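Long-range contact in endo-beta-1,4-glucanase (cellulase B) (Bacillus halodurans, PDB 4V2X), which probably hydrolyses beta-1,4-linked glucans with a family 5 glycoside hydrolase module, to which an immunoglobulin-like module and a family 46 carbohydrate-binding module are joined: residues V90-A99 with V135-L144. Sequence-based numbering, arbitrary orientation.
Sequences VTRELIEQIA and VVQWALEEDL
Val135 opens the contact by crossing Val90 at about a right angle, Val135 CG2 lying 3.7 Å from Val90 CG1, while its other methyl meets Ile95 CD1. The two helices, 92-100 and 126-141, are neighbours on the outside of the family 5 (beta/alpha)8 barrel; their segments run 34° apart, and strand 105-108, against which Ile95, Val135 and Ala139 pack, lies beneath them. One turn on, Trp138 lays one indole face against the first turn of helix 92-100. Arg92 CG stands 3.6 Å above the centroid of the Trp138 five-membered ring in a CH-pi contact, and Val90 O reaches the ring edge. Ile95 CG2 lies over the backbone at Ala139, 3.6 Å from Ala139 CA. Arg92 runs extended across the indole to the C-terminal end of helix 126-141, where a four-residue salt-bridge network forms. Arg92 NH2 donates to the anti lone pair of Glu141 OE1 (2.7 Å), the two planar groups nearly coplanar, and a water links the same oxygen to Arg92 NE. Glu142, bent at chi2 (-67°), presents OE2 to Arg92 NH1 (2.8 Å), its carboxylate turned 78° from the guanidinium; NH1 also bridges to Glu96 OE2, probably easing the repulsion between these carboxylates. Past the Schellman turn at Asp143, Leu144 closes the apolar side, its CD1 4.0 Å from Ile95 CG2 and its CD2 4.1 Å from Ala99 CB.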
# COMPACT_ATOMS: atom_id res chain seq x y z
N VAL A 90 -24.07 22.70 -25.01
CA VAL A 90 -25.12 21.90 -24.39
C VAL A 90 -26.41 22.72 -24.31
O VAL A 90 -26.41 23.85 -23.83
CB VAL A 90 -24.72 21.43 -22.98
CG1 VAL A 90 -25.83 20.59 -22.36
CG2 VAL A 90 -23.40 20.65 -23.03
N THR A 91 -27.50 22.14 -24.79
CA THR A 91 -28.82 22.76 -24.66
C THR A 91 -29.59 22.10 -23.52
O THR A 91 -29.33 20.94 -23.17
CB THR A 91 -29.65 22.61 -25.94
OG1 THR A 91 -29.88 21.22 -26.20
CG2 THR A 91 -28.92 23.24 -27.12
N ARG A 92 -30.55 22.82 -22.95
CA ARG A 92 -31.43 22.22 -21.96
C ARG A 92 -32.18 21.04 -22.58
O ARG A 92 -32.44 20.03 -21.92
CB ARG A 92 -32.43 23.23 -21.39
CG ARG A 92 -33.12 22.71 -20.14
CD ARG A 92 -34.14 23.67 -19.56
NE ARG A 92 -34.36 23.37 -18.14
CZ ARG A 92 -35.00 22.30 -17.67
NH1 ARG A 92 -35.53 21.40 -18.49
NH2 ARG A 92 -35.12 22.14 -16.36
N GLU A 93 -32.53 21.18 -23.86
CA GLU A 93 -33.30 20.16 -24.55
C GLU A 93 -32.55 18.82 -24.60
O GLU A 93 -33.17 17.78 -24.44
CB GLU A 93 -33.65 20.63 -25.97
CG GLU A 93 -34.53 19.66 -26.74
CD GLU A 93 -35.24 20.30 -27.92
OE1 GLU A 93 -34.94 21.47 -28.26
OE2 GLU A 93 -36.10 19.62 -28.51
N LEU A 94 -31.24 18.85 -24.78
CA LEU A 94 -30.45 17.60 -24.78
C LEU A 94 -30.64 16.82 -23.49
O LEU A 94 -30.86 15.60 -23.50
CB LEU A 94 -28.97 17.90 -24.98
CG LEU A 94 -28.02 16.69 -24.91
CD1 LEU A 94 -28.37 15.66 -25.98
CD2 LEU A 94 -26.59 17.17 -25.04
N ILE A 95 -30.53 17.53 -22.37
CA ILE A 95 -30.68 16.93 -21.05
C ILE A 95 -32.11 16.41 -20.85
O ILE A 95 -32.30 15.30 -20.36
CB ILE A 95 -30.30 17.93 -19.93
CG1 ILE A 95 -28.89 18.51 -20.15
CG2 ILE A 95 -30.39 17.27 -18.57
CD1 ILE A 95 -27.77 17.49 -20.31
N GLU A 96 -33.10 17.20 -21.24
CA GLU A 96 -34.51 16.78 -21.21
C GLU A 96 -34.70 15.49 -22.00
O GLU A 96 -35.36 14.56 -21.53
CB GLU A 96 -35.42 17.85 -21.80
CG GLU A 96 -35.51 19.14 -21.00
CD GLU A 96 -36.19 20.27 -21.76
OE1 GLU A 96 -36.84 20.01 -22.79
OE2 GLU A 96 -36.07 21.43 -21.32
N GLN A 97 -34.14 15.45 -23.20
CA GLN A 97 -34.34 14.33 -24.12
C GLN A 97 -33.69 13.06 -23.59
O GLN A 97 -34.27 11.98 -23.67
CB GLN A 97 -33.78 14.67 -25.51
CG GLN A 97 -34.52 15.81 -26.22
CD GLN A 97 -35.72 15.35 -27.01
OE1 GLN A 97 -36.10 14.19 -26.97
NE2 GLN A 97 -36.34 16.28 -27.73
N ILE A 98 -32.49 13.18 -23.03
CA ILE A 98 -31.80 12.04 -22.43
C ILE A 98 -32.61 11.49 -21.26
O ILE A 98 -32.75 10.28 -21.10
CB ILE A 98 -30.35 12.41 -22.03
CG1 ILE A 98 -29.46 12.47 -23.29
CG2 ILE A 98 -29.77 11.42 -21.01
CD1 ILE A 98 -29.36 11.16 -24.07
N ALA A 99 -33.15 12.39 -20.44
CA ALA A 99 -33.99 11.98 -19.32
C ALA A 99 -35.24 11.25 -19.82
O ALA A 99 -35.64 10.24 -19.25
CB ALA A 99 -34.36 13.18 -18.47
N VAL A 135 -25.36 23.18 -16.71
CA VAL A 135 -25.71 21.83 -17.15
C VAL A 135 -26.00 20.92 -15.95
O VAL A 135 -26.95 20.14 -15.98
CB VAL A 135 -24.63 21.25 -18.08
CG1 VAL A 135 -25.03 19.86 -18.52
CG2 VAL A 135 -24.44 22.16 -19.29
N VAL A 136 -25.20 21.04 -14.89
CA VAL A 136 -25.47 20.31 -13.66
C VAL A 136 -26.88 20.62 -13.15
O VAL A 136 -27.63 19.70 -12.82
CB VAL A 136 -24.41 20.61 -12.57
CG1 VAL A 136 -24.85 20.06 -11.21
CG2 VAL A 136 -23.06 20.04 -12.96
N GLN A 137 -27.22 21.91 -13.12
CA GLN A 137 -28.55 22.34 -12.66
C GLN A 137 -29.67 21.78 -13.52
O GLN A 137 -30.69 21.33 -12.99
CB GLN A 137 -28.65 23.87 -12.61
CG GLN A 137 -27.79 24.50 -11.52
CD GLN A 137 -27.95 26.01 -11.46
OE1 GLN A 137 -29.00 26.55 -11.81
NE2 GLN A 137 -26.92 26.69 -11.00
N TRP A 138 -29.51 21.83 -14.84
CA TRP A 138 -30.52 21.29 -15.74
C TRP A 138 -30.76 19.80 -15.48
O TRP A 138 -31.91 19.35 -15.44
CB TRP A 138 -30.11 21.46 -17.20
CG TRP A 138 -30.25 22.85 -17.75
CD1 TRP A 138 -31.09 23.84 -17.30
CD2 TRP A 138 -29.56 23.40 -18.87
NE1 TRP A 138 -30.95 24.96 -18.08
CE2 TRP A 138 -30.02 24.72 -19.04
CE3 TRP A 138 -28.59 22.90 -19.75
CZ2 TRP A 138 -29.54 25.55 -20.06
CZ3 TRP A 138 -28.11 23.73 -20.76
CH2 TRP A 138 -28.59 25.04 -20.90
N ALA A 139 -29.68 19.05 -15.33
CA ALA A 139 -29.77 17.63 -15.02
C ALA A 139 -30.49 17.39 -13.70
O ALA A 139 -31.37 16.53 -13.61
CB ALA A 139 -28.38 17.02 -14.98
N LEU A 140 -30.12 18.15 -12.67
CA LEU A 140 -30.77 18.01 -11.36
C LEU A 140 -32.26 18.38 -11.46
O LEU A 140 -33.10 17.73 -10.84
CB LEU A 140 -30.06 18.84 -10.29
CG LEU A 140 -28.65 18.41 -9.88
CD1 LEU A 140 -27.99 19.48 -9.02
CD2 LEU A 140 -28.67 17.07 -9.16
N GLU A 141 -32.57 19.41 -12.25
CA GLU A 141 -33.97 19.82 -12.47
C GLU A 141 -34.78 18.72 -13.15
O GLU A 141 -35.98 18.57 -12.89
CB GLU A 141 -34.03 21.11 -13.30
CG GLU A 141 -33.65 22.36 -12.51
CD GLU A 141 -33.28 23.55 -13.39
OE1 GLU A 141 -33.60 23.56 -14.60
OE2 GLU A 141 -32.67 24.50 -12.85
N GLU A 142 -34.11 17.94 -14.00
CA GLU A 142 -34.73 16.80 -14.65
C GLU A 142 -34.69 15.55 -13.78
O GLU A 142 -34.93 14.45 -14.26
CB GLU A 142 -34.06 16.53 -16.00
CG GLU A 142 -34.30 17.62 -17.03
CD GLU A 142 -35.75 17.70 -17.47
OE1 GLU A 142 -36.35 16.64 -17.71
OE2 GLU A 142 -36.29 18.83 -17.58
N ASP A 143 -34.37 15.72 -12.50
CA ASP A 143 -34.40 14.64 -11.51
C ASP A 143 -33.31 13.59 -11.70
O ASP A 143 -33.42 12.47 -11.20
CB ASP A 143 -35.78 13.95 -11.51
CG ASP A 143 -36.05 13.22 -10.22
OD1 ASP A 143 -35.52 13.64 -9.17
OD2 ASP A 143 -36.79 12.21 -10.25
N LEU A 144 -32.24 13.96 -12.41
CA LEU A 144 -31.13 13.06 -12.63
C LEU A 144 -30.11 13.16 -11.51
O LEU A 144 -29.95 14.21 -10.90
CB LEU A 144 -30.43 13.39 -13.95
CG LEU A 144 -31.30 13.36 -15.21
CD1 LEU A 144 -30.51 13.87 -16.40
CD2 LEU A 144 -31.83 11.96 -15.46
O HOH W 1 -34.08 25.63 -16.50